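Local structure of glucoamylase (Thermoanaerobacterium thermosaccharolyticum, 1LF9) at residues W341-Y346 and Q394-A399; W437-G442 and Y574-D579; A506-P511 and Y526-I531. The protein hydrolyses terminal alpha-1,4-linked glucose units one after another from the non-reducing ends of starch-like chains, releasing beta-D-glucose. All blocks are in the same frame, centred on the assembly; numbering follows the deposited sequence.

Contact 1: residues W341-Y346 and Q394-A399; sequences WSRDLY and QLDEQA. With AC1 (4,6-dideoxy-4-{[(1S,4R,5S,6S)-4,5,6-trihydroxy-3-(hydroxymethyl)cyclohex-2-en-1-yl]amino}-alpha-D-glucopyranose), chain C.
Ser342 and Glu397 bring the backbones together, CA to CA 5.4 Å, where the first turns of two helices, 342-346 and 395-399, run at 45°. Ser342 OG donates to the carbonyl O of Glu397 in the carbonyl plane, on a lone pair. Glu397 accepts a second time: its OE2 takes the backbone N-H of Arg343 at 3.1 Å and lies over one face of that residue's guanidinium. A bend at chi3 (41°) swings this guanidinium to the start of the other helix, where NH1 and NH2 converge on OE1 of Gln394 just before it, NH1 at 2.7 Å; NH1 also meets the syn lone pair of Asp396 OD2 at 2.9 Å, the flat groups nearly coplanar. NH2 turns to O4 of the bound inhibitor AC1 at 2.7 Å, and Asp344 takes O4 and O6B through OD2 and OD1. Trp341 lays its ring under C6B, its NE1 bonded to Glu438. An alanine in place of Arg343 would probably leave Asp396 without its cation and AC1 O4 short of a donor. In-plane bonds from Gln394 and Asp396 thus fix how the guanidinium is turned, and its positive charge probably offsets part of the negative charge of Asp344, Asp396 and Glu397.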
loop_
_atom_site.group_PDB
_atom_site.type_symbol
_atom_site.label_atom_id
_atom_site.label_comp_id
_atom_site.label_asym_id
_atom_site.label_seq_id
_atom_site.Cartn_x
_atom_site.Cartn_y
_atom_site.Cartn_z
ATOM N N TRP A 341 -10.254 2.291 1.036
ATOM C CA TRP A 341 -11.074 2.650 -0.123
ATOM C C TRP A 341 -11.939 1.427 -0.425
ATOM O O TRP A 341 -11.434 0.305 -0.525
ATOM C CB TRP A 341 -10.224 2.920 -1.362
ATOM C CG TRP A 341 -9.712 4.310 -1.561
ATOM C CD1 TRP A 341 -10.261 5.280 -2.354
ATOM C CD2 TRP A 341 -8.466 4.837 -1.091
ATOM N NE1 TRP A 341 -9.426 6.368 -2.424
ATOM C CE2 TRP A 341 -8.317 6.124 -1.660
ATOM C CE3 TRP A 341 -7.459 4.344 -0.251
ATOM C CZ2 TRP A 341 -7.195 6.928 -1.416
ATOM C CZ3 TRP A 341 -6.342 5.141 -0.007
ATOM C CH2 TRP A 341 -6.222 6.421 -0.591
ATOM N N SER A 342 -13.235 1.661 -0.572
ATOM C CA SER A 342 -14.186 0.616 -0.883
ATOM C C SER A 342 -13.791 -0.114 -2.173
ATOM O O SER A 342 -13.905 -1.333 -2.271
ATOM C CB SER A 342 -15.569 1.250 -1.030
ATOM O OG SER A 342 -16.452 0.415 -1.756
ATOM N N ARG A 343 -13.325 0.641 -3.164
ATOM C CA ARG A 343 -12.919 0.050 -4.434
ATOM C C ARG A 343 -11.750 -0.911 -4.251
ATOM O O ARG A 343 -11.843 -2.085 -4.612
ATOM C CB ARG A 343 -12.546 1.155 -5.434
ATOM C CG ARG A 343 -11.885 0.659 -6.725
ATOM C CD ARG A 343 -11.589 1.815 -7.698
ATOM N NE ARG A 343 -11.073 2.980 -6.989
ATOM C CZ ARG A 343 -11.803 4.031 -6.622
ATOM N NH1 ARG A 343 -13.097 4.093 -6.912
ATOM N NH2 ARG A 343 -11.249 5.001 -5.910
ATOM N N ASP A 344 -10.656 -0.416 -3.674
ATOM C CA ASP A 344 -9.465 -1.242 -3.472
ATOM C C ASP A 344 -9.741 -2.465 -2.620
ATOM O O ASP A 344 -9.241 -3.549 -2.902
ATOM C CB ASP A 344 -8.345 -0.416 -2.826
ATOM C CG ASP A 344 -7.909 0.744 -3.698
ATOM O OD1 ASP A 344 -6.712 0.812 -4.028
ATOM O OD2 ASP A 344 -8.767 1.579 -4.058
ATOM N N LEU A 345 -10.531 -2.283 -1.568
ATOM C CA LEU A 345 -10.857 -3.382 -0.674
ATOM C C LEU A 345 -11.648 -4.434 -1.449
ATOM O O LEU A 345 -11.405 -5.633 -1.311
ATOM C CB LEU A 345 -11.653 -2.854 0.525
ATOM C CG LEU A 345 -12.239 -3.854 1.528
ATOM C CD1 LEU A 345 -12.341 -3.218 2.897
ATOM C CD2 LEU A 345 -13.614 -4.307 1.044
ATOM N N TYR A 346 -12.590 -3.971 -2.265
ATOM C CA TYR A 346 -13.409 -4.848 -3.088
ATOM C C TYR A 346 -12.507 -5.778 -3.887
ATOM O O TYR A 346 -12.665 -6.994 -3.849
ATOM C CB TYR A 346 -14.269 -4.002 -4.029
ATOM C CG TYR A 346 -14.871 -4.746 -5.201
ATOM C CD1 TYR A 346 -15.857 -5.713 -5.015
ATOM C CD2 TYR A 346 -14.471 -4.457 -6.503
ATOM C CE1 TYR A 346 -16.435 -6.372 -6.104
ATOM C CE2 TYR A 346 -15.036 -5.108 -7.596
ATOM C CZ TYR A 346 -16.019 -6.065 -7.390
ATOM O OH TYR A 346 -16.578 -6.704 -8.475
ATOM N N GLN A 394 -18.278 8.687 -5.227
ATOM C CA GLN A 394 -17.937 7.693 -6.244
ATOM C C GLN A 394 -18.994 6.590 -6.281
ATOM O O GLN A 394 -19.059 5.749 -5.383
ATOM C CB GLN A 394 -16.562 7.077 -5.951
ATOM C CG GLN A 394 -15.389 8.019 -6.217
ATOM C CD GLN A 394 -14.082 7.528 -5.603
ATOM O OE1 GLN A 394 -13.796 6.327 -5.592
ATOM N NE2 GLN A 394 -13.272 8.462 -5.113
ATOM N N LEU A 395 -19.820 6.597 -7.322
ATOM C CA LEU A 395 -20.869 5.596 -7.452
ATOM C C LEU A 395 -20.366 4.155 -7.500
ATOM O O LEU A 395 -21.037 3.253 -7.000
ATOM C CB LEU A 395 -21.734 5.894 -8.683
ATOM C CG LEU A 395 -22.929 6.828 -8.444
ATOM C CD1 LEU A 395 -23.998 6.107 -7.640
ATOM C CD2 LEU A 395 -22.473 8.076 -7.709
ATOM N N ASP A 396 -19.198 3.925 -8.089
ATOM C CA ASP A 396 -18.691 2.555 -8.151
ATOM C C ASP A 396 -18.434 2.042 -6.743
ATOM O O ASP A 396 -18.618 0.858 -6.469
ATOM C CB ASP A 396 -17.408 2.469 -8.997
ATOM C CG ASP A 396 -16.248 3.244 -8.396
ATOM O OD1 ASP A 396 -16.469 4.389 -7.941
ATOM O OD2 ASP A 396 -15.113 2.714 -8.396
ATOM N N GLU A 397 -18.027 2.936 -5.843
ATOM C CA GLU A 397 -17.763 2.531 -4.474
ATOM C C GLU A 397 -19.044 2.248 -3.707
ATOM O O GLU A 397 -19.014 1.610 -2.653
ATOM C CB GLU A 397 -16.919 3.576 -3.746
ATOM C CG GLU A 397 -15.491 3.640 -4.276
ATOM C CD GLU A 397 -14.535 4.269 -3.291
ATOM O OE1 GLU A 397 -14.881 5.338 -2.749
ATOM O OE2 GLU A 397 -13.439 3.702 -3.062
ATOM N N GLN A 398 -20.173 2.712 -4.242
ATOM C CA GLN A 398 -21.457 2.463 -3.603
ATOM C C GLN A 398 -21.949 1.102 -4.087
ATOM O O GLN A 398 -22.658 0.396 -3.370
ATOM C CB GLN A 398 -22.479 3.530 -3.993
ATOM C CG GLN A 398 -21.993 4.959 -3.846
ATOM C CD GLN A 398 -21.455 5.274 -2.457
ATOM O OE1 GLN A 398 -22.099 5.005 -1.443
ATOM N NE2 GLN A 398 -20.274 5.868 -2.412
ATOM N N ALA A 399 -21.539 0.729 -5.299
ATOM C CA ALA A 399 -21.939 -0.536 -5.902
ATOM C C ALA A 399 -21.077 -1.754 -5.561
ATOM O O ALA A 399 -21.601 -2.858 -5.395
ATOM C CB ALA A 399 -22.010 -0.372 -7.412
HETATM C C1 AC1 C . -5.067 11.957 -6.238
HETATM O O2 AC1 C . -5.584 12.254 -8.578
HETATM C C2 AC1 C . -5.180 11.275 -7.619
HETATM C C4A AC1 C . -7.612 4.221 -5.830
HETATM C C3 AC1 C . -6.172 10.073 -7.560
HETATM O O3 AC1 C . -6.242 9.480 -8.863
HETATM C C4 AC1 C . -5.652 9.061 -6.512
HETATM N N4A AC1 C . -6.558 7.871 -6.439
HETATM C C5 AC1 C . -5.596 9.806 -5.093
HETATM O O5 AC1 C . -4.689 10.995 -5.196
HETATM C C6 AC1 C . -5.077 8.938 -3.965
HETATM C C1B AC1 C . -5.826 6.588 -6.711
HETATM C C2B AC1 C . -6.581 5.695 -7.747
HETATM O O2B AC1 C . -6.808 6.477 -8.898
HETATM C C3B AC1 C . -7.883 5.101 -7.143
HETATM O O3B AC1 C . -8.538 4.296 -8.091
HETATM O O4 AC1 C . -8.823 4.226 -5.099
HETATM C C5B AC1 C . -6.387 4.722 -4.989
HETATM C C7B AC1 C . -5.594 5.808 -5.398
HETATM C C6B AC1 C . -6.047 3.997 -3.690
HETATM O O6B AC1 C . -5.176 2.890 -3.977
#

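Contact 2: residues W437-G442 and Y574-D579; sequences WEEIGG and YRYNHD. With AC1 (4,6-dideoxy-4-{[(1S,4R,5S,6S)-4,5,6-trihydroxy-3-(hydroxymethyl)cyclohex-2-en-1-yl]amino}-alpha-D-glucopyranose), chain C; GLC (alpha-D-glucopyranose), chain B.
Arg575 lies along Trp437 for most of its length, and its path shows how one side chain can serve both a ring and a sugar. CB starts above NE1 of the indole, 3.5 Å away. CG passes on over CE2 and CZ2, and CD settles above the centre of the six-membered ring, a CH-pi contact of 3.8 Å to the centroid. A bend at chi3 (-56°) then carries the guanidinium back over the five-membered ring in a cation-pi arrangement, the two planes 33° apart. NE and NH1 grip Asp579 side-on, one nitrogen to each carboxylate oxygen, with NE to OD2 at 2.8 Å. NH1 also makes a weak, salt-bridged bond to Glu439 OE2, whose carboxylate stands almost perpendicular to the guanidinium. NH2, at the tip, gives a nearly straight bond (176°) to AC1 O3 at 2.8 Å. The same O3 donates to the backbone O of Trp437, and Glu439 OE2 takes AC1 O2 at 2.7 Å. On the same side of the indole plane as Arg575, Tyr576 CD2 packs against Trp437 CD1. Glu438 OE1 receives AC1 N4A at 2.5 Å, the nitrogen that stands in for the glycosidic oxygen. With Glu438 the probable proton donor, the two loops form part of the sugar-binding wall of a family 15 glycoside hydrolase active site.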
loop_
_atom_site.group_PDB
_atom_site.type_symbol
_atom_site.label_atom_id
_atom_site.label_comp_id
_atom_site.label_asym_id
_atom_site.label_seq_id
_atom_site.Cartn_x
_atom_site.Cartn_y
_atom_site.Cartn_z
ATOM N N TRP A 437 -10.795 7.131 -10.778
ATOM C CA TRP A 437 -9.512 7.802 -10.577
ATOM C C TRP A 437 -9.691 8.988 -9.611
ATOM O O TRP A 437 -8.746 9.707 -9.311
ATOM C CB TRP A 437 -8.933 8.271 -11.910
ATOM C CG TRP A 437 -8.650 7.161 -12.898
ATOM C CD1 TRP A 437 -8.672 7.266 -14.256
ATOM C CD2 TRP A 437 -8.261 5.803 -12.609
ATOM N NE1 TRP A 437 -8.322 6.073 -14.829
ATOM C CE2 TRP A 437 -8.064 5.157 -13.845
ATOM C CE3 TRP A 437 -8.059 5.073 -11.426
ATOM C CZ2 TRP A 437 -7.671 3.814 -13.941
ATOM C CZ3 TRP A 437 -7.669 3.736 -11.521
ATOM C CH2 TRP A 437 -7.478 3.123 -12.773
ATOM N N GLU A 438 -10.924 9.179 -9.141
ATOM C CA GLU A 438 -11.259 10.214 -8.154
ATOM C C GLU A 438 -11.031 11.652 -8.597
ATOM O O GLU A 438 -10.699 12.504 -7.775
ATOM C CB GLU A 438 -10.448 9.960 -6.878
ATOM C CG GLU A 438 -10.345 8.492 -6.514
ATOM C CD GLU A 438 -9.809 8.269 -5.115
ATOM O OE1 GLU A 438 -8.572 8.202 -4.940
ATOM O OE2 GLU A 438 -10.631 8.179 -4.183
ATOM N N GLU A 439 -11.240 11.953 -9.872
ATOM C CA GLU A 439 -10.971 13.309 -10.322
ATOM C C GLU A 439 -12.065 14.054 -11.067
ATOM O O GLU A 439 -12.089 15.276 -11.033
ATOM C CB GLU A 439 -9.713 13.289 -11.185
ATOM C CG GLU A 439 -8.637 12.376 -10.634
ATOM C CD GLU A 439 -7.519 12.129 -11.613
ATOM O OE1 GLU A 439 -7.806 11.870 -12.807
ATOM O OE2 GLU A 439 -6.351 12.166 -11.179
ATOM N N ILE A 440 -12.970 13.346 -11.733
ATOM C CA ILE A 440 -13.981 14.039 -12.511
ATOM C C ILE A 440 -15.336 13.338 -12.520
ATOM O O ILE A 440 -15.411 12.111 -12.440
ATOM C CB ILE A 440 -13.456 14.242 -13.965
ATOM C CG1 ILE A 440 -14.448 15.071 -14.781
ATOM C CG2 ILE A 440 -13.172 12.883 -14.611
ATOM C CD1 ILE A 440 -13.954 15.409 -16.179
ATOM N N GLY A 441 -16.400 14.133 -12.612
ATOM C CA GLY A 441 -17.750 13.596 -12.609
ATOM C C GLY A 441 -18.343 13.506 -13.996
ATOM O O GLY A 441 -17.789 14.044 -14.945
ATOM N N GLY A 442 -19.475 12.821 -14.103
ATOM C CA GLY A 442 -20.131 12.654 -15.384
ATOM C C GLY A 442 -20.533 11.206 -15.599
ATOM O O GLY A 442 -20.663 10.437 -14.646
ATOM N N TYR A 574 -1.379 3.864 -19.561
ATOM C CA TYR A 574 -1.548 5.061 -18.741
ATOM C C TYR A 574 -3.024 4.988 -18.366
ATOM O O TYR A 574 -3.794 4.288 -19.026
ATOM C CB TYR A 574 -1.346 6.336 -19.572
ATOM C CG TYR A 574 0.076 6.640 -19.972
ATOM C CD1 TYR A 574 0.965 7.207 -19.066
ATOM C CD2 TYR A 574 0.532 6.373 -21.269
ATOM C CE1 TYR A 574 2.270 7.506 -19.427
ATOM C CE2 TYR A 574 1.845 6.668 -21.645
ATOM C CZ TYR A 574 2.706 7.234 -20.715
ATOM O OH TYR A 574 4.005 7.521 -21.057
ATOM N N ARG A 575 -3.423 5.710 -17.328
ATOM C CA ARG A 575 -4.816 5.713 -16.921
ATOM C C ARG A 575 -5.666 6.435 -17.967
ATOM O O ARG A 575 -6.826 6.085 -18.191
ATOM C CB ARG A 575 -4.963 6.390 -15.561
ATOM C CG ARG A 575 -4.156 5.724 -14.467
ATOM C CD ARG A 575 -4.530 6.281 -13.111
ATOM N NE ARG A 575 -4.387 7.724 -13.057
ATOM C CZ ARG A 575 -4.777 8.485 -12.040
ATOM N NH1 ARG A 575 -4.610 9.783 -12.075
ATOM N NH2 ARG A 575 -5.333 7.952 -10.981
ATOM N N TYR A 576 -5.070 7.437 -18.608
ATOM C CA TYR A 576 -5.738 8.221 -19.651
ATOM C C TYR A 576 -4.755 9.252 -20.196
ATOM O O TYR A 576 -3.782 9.596 -19.528
ATOM C CB TYR A 576 -7.000 8.919 -19.094
ATOM C CG TYR A 576 -6.759 9.804 -17.889
ATOM C CD1 TYR A 576 -6.341 11.126 -18.037
ATOM C CD2 TYR A 576 -6.894 9.298 -16.598
ATOM C CE1 TYR A 576 -6.060 11.924 -16.929
ATOM C CE2 TYR A 576 -6.611 10.087 -15.482
ATOM C CZ TYR A 576 -6.194 11.399 -15.653
ATOM O OH TYR A 576 -5.912 12.174 -14.544
ATOM N N ASN A 577 -5.004 9.736 -21.407
ATOM C CA ASN A 577 -4.119 10.716 -22.009
ATOM C C ASN A 577 -4.126 12.024 -21.229
ATOM O O ASN A 577 -5.188 12.527 -20.851
ATOM C CB ASN A 577 -4.506 10.986 -23.474
ATOM C CG ASN A 577 -5.908 10.509 -23.820
ATOM O OD1 ASN A 577 -6.846 10.679 -23.055
ATOM N ND2 ASN A 577 -6.051 9.911 -24.990
ATOM N N HIS A 578 -2.928 12.553 -20.987
ATOM C CA HIS A 578 -2.714 13.817 -20.275
ATOM C C HIS A 578 -2.762 13.697 -18.754
ATOM O O HIS A 578 -2.799 14.701 -18.038
ATOM C CB HIS A 578 -3.707 14.875 -20.772
ATOM C CG HIS A 578 -3.660 15.083 -22.255
ATOM N ND1 HIS A 578 -2.543 15.570 -22.901
ATOM C CD2 HIS A 578 -4.559 14.797 -23.226
ATOM C CE1 HIS A 578 -2.754 15.570 -24.205
ATOM N NE2 HIS A 578 -3.969 15.105 -24.430
ATOM N N ASP A 579 -2.742 12.463 -18.262
ATOM C CA ASP A 579 -2.752 12.213 -16.827
ATOM C C ASP A 579 -1.541 12.934 -16.238
ATOM O O ASP A 579 -0.452 12.865 -16.801
ATOM C CB ASP A 579 -2.649 10.707 -16.577
ATOM C CG ASP A 579 -2.752 10.343 -15.108
ATOM O OD1 ASP A 579 -2.930 11.245 -14.252
ATOM O OD2 ASP A 579 -2.659 9.134 -14.810
HETATM C C1 AC1 C . -5.067 11.957 -6.238
HETATM O O2 AC1 C . -5.584 12.254 -8.578
HETATM C C2 AC1 C . -5.180 11.275 -7.619
HETATM C C4A AC1 C . -7.612 4.221 -5.830
HETATM C C3 AC1 C . -6.172 10.073 -7.560
HETATM O O3 AC1 C . -6.242 9.480 -8.863
HETATM C C4 AC1 C . -5.652 9.061 -6.512
HETATM N N4A AC1 C . -6.558 7.871 -6.439
HETATM C C5 AC1 C . -5.596 9.806 -5.093
HETATM O O5 AC1 C . -4.689 10.995 -5.196
HETATM C C6 AC1 C . -5.077 8.938 -3.965
HETATM C C1B AC1 C . -5.826 6.588 -6.711
HETATM C C2B AC1 C . -6.581 5.695 -7.747
HETATM O O2B AC1 C . -6.808 6.477 -8.898
HETATM C C3B AC1 C . -7.883 5.101 -7.143
HETATM O O3B AC1 C . -8.538 4.296 -8.091
HETATM O O4 AC1 C . -8.823 4.226 -5.099
HETATM C C5B AC1 C . -6.387 4.722 -4.989
HETATM C C7B AC1 C . -5.594 5.808 -5.398
HETATM C C6B AC1 C . -6.047 3.997 -3.690
HETATM O O6B AC1 C . -5.176 2.890 -3.977
HETATM C C1 GLC B . -7.346 15.880 -3.368
HETATM C C2 GLC B . -5.837 15.465 -3.320
HETATM C C3 GLC B . -5.541 14.648 -4.622
HETATM C C4 GLC B . -6.450 13.352 -4.613
HETATM C C5 GLC B . -7.896 13.805 -4.615
HETATM C C6 GLC B . -8.829 12.580 -4.545
HETATM O O2 GLC B . -5.040 16.635 -3.259
HETATM O O3 GLC B . -4.188 14.287 -4.593
HETATM O O4 GLC B . -6.300 12.514 -5.816
HETATM O O5 GLC B . -8.153 14.670 -3.436
HETATM O O6 GLC B . -10.102 12.915 -5.025
#

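Contact 3: residues A506-P511 and Y526-I531. With SO4 (sulfate ion), chain E.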
loop_
_atom_site.group_PDB
_atom_site.type_symbol
_atom_site.label_atom_id
_atom_site.label_comp_id
_atom_site.label_asym_id
_atom_site.label_seq_id
_atom_site.Cartn_x
_atom_site.Cartn_y
_atom_site.Cartn_z
ATOM N N ALA A 506 -18.209 11.289 -20.098
ATOM C CA ALA A 506 -19.029 12.271 -20.792
ATOM C C ALA A 506 -19.522 13.305 -19.782
ATOM O O ALA A 506 -20.127 12.955 -18.769
ATOM C CB ALA A 506 -20.206 11.579 -21.474
ATOM N N GLY A 507 -19.248 14.574 -20.063
ATOM C CA GLY A 507 -19.650 15.642 -19.163
ATOM C C GLY A 507 -21.140 15.891 -19.152
ATOM O O GLY A 507 -21.668 16.458 -18.198
ATOM N N LEU A 508 -21.813 15.485 -20.225
ATOM C CA LEU A 508 -23.256 15.636 -20.335
ATOM C C LEU A 508 -23.831 14.417 -21.045
ATOM O O LEU A 508 -23.081 13.563 -21.507
ATOM C CB LEU A 508 -23.612 16.930 -21.079
ATOM C CG LEU A 508 -22.906 17.311 -22.377
ATOM C CD1 LEU A 508 -23.187 16.279 -23.434
ATOM C CD2 LEU A 508 -23.393 18.679 -22.829
ATOM N N SER A 509 -25.156 14.338 -21.134
ATOM C CA SER A 509 -25.825 13.202 -21.762
ATOM C C SER A 509 -25.655 13.075 -23.277
ATOM O O SER A 509 -26.556 12.601 -23.966
ATOM C CB SER A 509 -27.322 13.231 -21.428
ATOM O OG SER A 509 -27.969 14.311 -22.078
ATOM N N ASP A 510 -24.508 13.489 -23.801
ATOM C CA ASP A 510 -24.260 13.384 -25.239
ATOM C C ASP A 510 -22.765 13.242 -25.516
ATOM O O ASP A 510 -22.040 14.236 -25.584
ATOM C CB ASP A 510 -24.808 14.613 -25.961
ATOM C CG ASP A 510 -24.711 14.491 -27.470
ATOM O OD1 ASP A 510 -24.268 13.429 -27.964
ATOM O OD2 ASP A 510 -25.083 15.460 -28.168
ATOM N N PRO A 511 -22.285 11.999 -25.689
ATOM C CA PRO A 511 -20.863 11.750 -25.957
ATOM C C PRO A 511 -20.363 12.306 -27.292
ATOM O O PRO A 511 -19.158 12.378 -27.527
ATOM C CB PRO A 511 -20.763 10.231 -25.880
ATOM C CG PRO A 511 -22.086 9.797 -26.433
ATOM C CD PRO A 511 -23.057 10.743 -25.749
ATOM N N TYR A 526 -9.251 19.682 -22.126
ATOM C CA TYR A 526 -9.491 19.057 -23.423
ATOM C C TYR A 526 -10.966 18.766 -23.633
ATOM O O TYR A 526 -11.771 18.869 -22.706
ATOM C CB TYR A 526 -8.709 17.737 -23.541
ATOM C CG TYR A 526 -7.260 17.849 -23.135
ATOM C CD1 TYR A 526 -6.889 17.777 -21.792
ATOM C CD2 TYR A 526 -6.268 18.109 -24.080
ATOM C CE1 TYR A 526 -5.572 17.969 -21.396
ATOM C CE2 TYR A 526 -4.947 18.305 -23.693
ATOM C CZ TYR A 526 -4.610 18.237 -22.351
ATOM O OH TYR A 526 -3.317 18.460 -21.950
ATOM N N ASP A 527 -11.327 18.407 -24.858
ATOM C CA ASP A 527 -12.710 18.059 -25.146
ATOM C C ASP A 527 -12.893 16.619 -24.681
ATOM O O ASP A 527 -11.993 15.790 -24.832
ATOM C CB ASP A 527 -12.997 18.167 -26.641
ATOM C CG ASP A 527 -14.396 17.709 -26.995
ATOM O OD1 ASP A 527 -14.584 16.517 -27.305
ATOM O OD2 ASP A 527 -15.317 18.545 -26.947
ATOM N N GLN A 528 -14.051 16.323 -24.112
ATOM C CA GLN A 528 -14.319 14.983 -23.605
ATOM C C GLN A 528 -14.000 13.870 -24.603
ATOM O O GLN A 528 -13.511 12.803 -24.218
ATOM C CB GLN A 528 -15.780 14.872 -23.160
ATOM C CG GLN A 528 -16.787 15.405 -24.159
ATOM C CD GLN A 528 -18.218 15.057 -23.779
ATOM O OE1 GLN A 528 -18.530 14.871 -22.601
ATOM N NE2 GLN A 528 -19.098 14.979 -24.778
ATOM N N LYS A 529 -14.270 14.124 -25.878
ATOM C CA LYS A 529 -14.030 13.134 -26.920
ATOM C C LYS A 529 -12.556 12.859 -27.183
ATOM O O LYS A 529 -12.223 11.913 -27.899
ATOM C CB LYS A 529 -14.705 13.562 -28.222
ATOM C CG LYS A 529 -16.222 13.615 -28.144
ATOM C CD LYS A 529 -16.831 13.966 -29.506
ATOM C CE LYS A 529 -17.397 15.376 -29.528
ATOM N NZ LYS A 529 -16.415 16.431 -29.175
ATOM N N GLU A 530 -11.677 13.674 -26.604
ATOM C CA GLU A 530 -10.236 13.501 -26.781
ATOM C C GLU A 530 -9.638 12.528 -25.767
ATOM O O GLU A 530 -8.535 12.013 -25.966
ATOM C CB GLU A 530 -9.495 14.835 -26.605
ATOM C CG GLU A 530 -9.779 15.934 -27.619
ATOM C CD GLU A 530 -8.831 17.120 -27.444
ATOM O OE1 GLU A 530 -7.619 16.962 -27.711
ATOM O OE2 GLU A 530 -9.286 18.205 -27.022
ATOM N N ILE A 531 -10.357 12.280 -24.678
ATOM C CA ILE A 531 -9.832 11.430 -23.616
ATOM C C ILE A 531 -10.354 10.002 -23.542
ATOM O O ILE A 531 -11.558 9.770 -23.402
ATOM C CB ILE A 531 -10.061 12.092 -22.246
ATOM C CG1 ILE A 531 -9.708 13.583 -22.327
ATOM C CG2 ILE A 531 -9.208 11.407 -21.188
ATOM C CD1 ILE A 531 -8.258 13.865 -22.711
HETATM S S SO4 E . -26.773 16.157 -18.346
HETATM O O1 SO4 E . -25.735 15.401 -17.617
HETATM O O2 SO4 E . -26.164 16.900 -19.462
HETATM O O3 SO4 E . -27.785 15.229 -18.886
HETATM O O4 SO4 E . -27.415 17.114 -17.420
#
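Gly507 N reaches Gln528 OE1 at 2.7 Å, the shortest polar bond between the loop 506-511 and the segment 526-531, and it approaches nearly along the C=O axis. Ala506 CA rests beside the same oxygen, so that the end of the glutamine is pressed against the loop backbone. The other half of the amide plays the opposite part: Gln528 NE2 donates to Asp510 O at 3.1 Å, with that oxygen in the amide plane, and NE2 also serves Ala513 O, a little further along the chain. One primary amide thus reads an N-H and a C=O of the loop at once, a small example of how one glutamine side chain can satisfy a backbone donor and a backbone acceptor together. CG of Gln528 sits between the backbone N and the carbonyl carbon (chi1 48°), and the chain beyond is extended, which carries the amide straight out to the loop. With both ends of the amide engaged, its rotation about the last torsion is fixed.

Lys529 adds a second, apolar-to-carbonyl touch. Its CG passes 3.2 Å from Pro511 O, while its ammonium turns back to Asp527 OD1 at 2.6 Å and pairs also with Asp514. Asp527 OD1 takes the backbone N of Lys529 as well, from the opposite face of the carboxylate, which closes an Asx turn at the start of the short 3-10 segment 528-530. On the outer side, Ser509 N binds O2 of a sulfate ion, probably from the crystallisation liquor, to which Lys431 and Tyr443 also bond. The loop 506-511 leads from strand 501-502 towards strand 516-519, and the facing segment leaves strand 524-527, the partner of 516-519 in a two-stranded antiparallel hairpin; Gln528 therefore ties the exit of the hairpin to the loop that enters it.

Overall arrangement
From the N terminus, the chain first passes through the beta-rich domain before reaching the helical part that carries all three contacts. Contact 1 closes first, joining the starts of helices 342-355 and 395-407 across a mostly helical excursion. Contact 2 then opens in the loop between helices 414-428 and 445-464 and closes only at 574-579, some 130 residues later. Contact 3 opens and shuts within that long span, bracketing the strand 516-519 that pairs with 524-527. Contacts 1 and 2 share the inhibitor and meet through Glu438, which Trp341 and Gln394 both reach. Contact 3 stands further out, packing on 574-579 through Ile531 and Tyr526, with centres about 12 Å from contact 2.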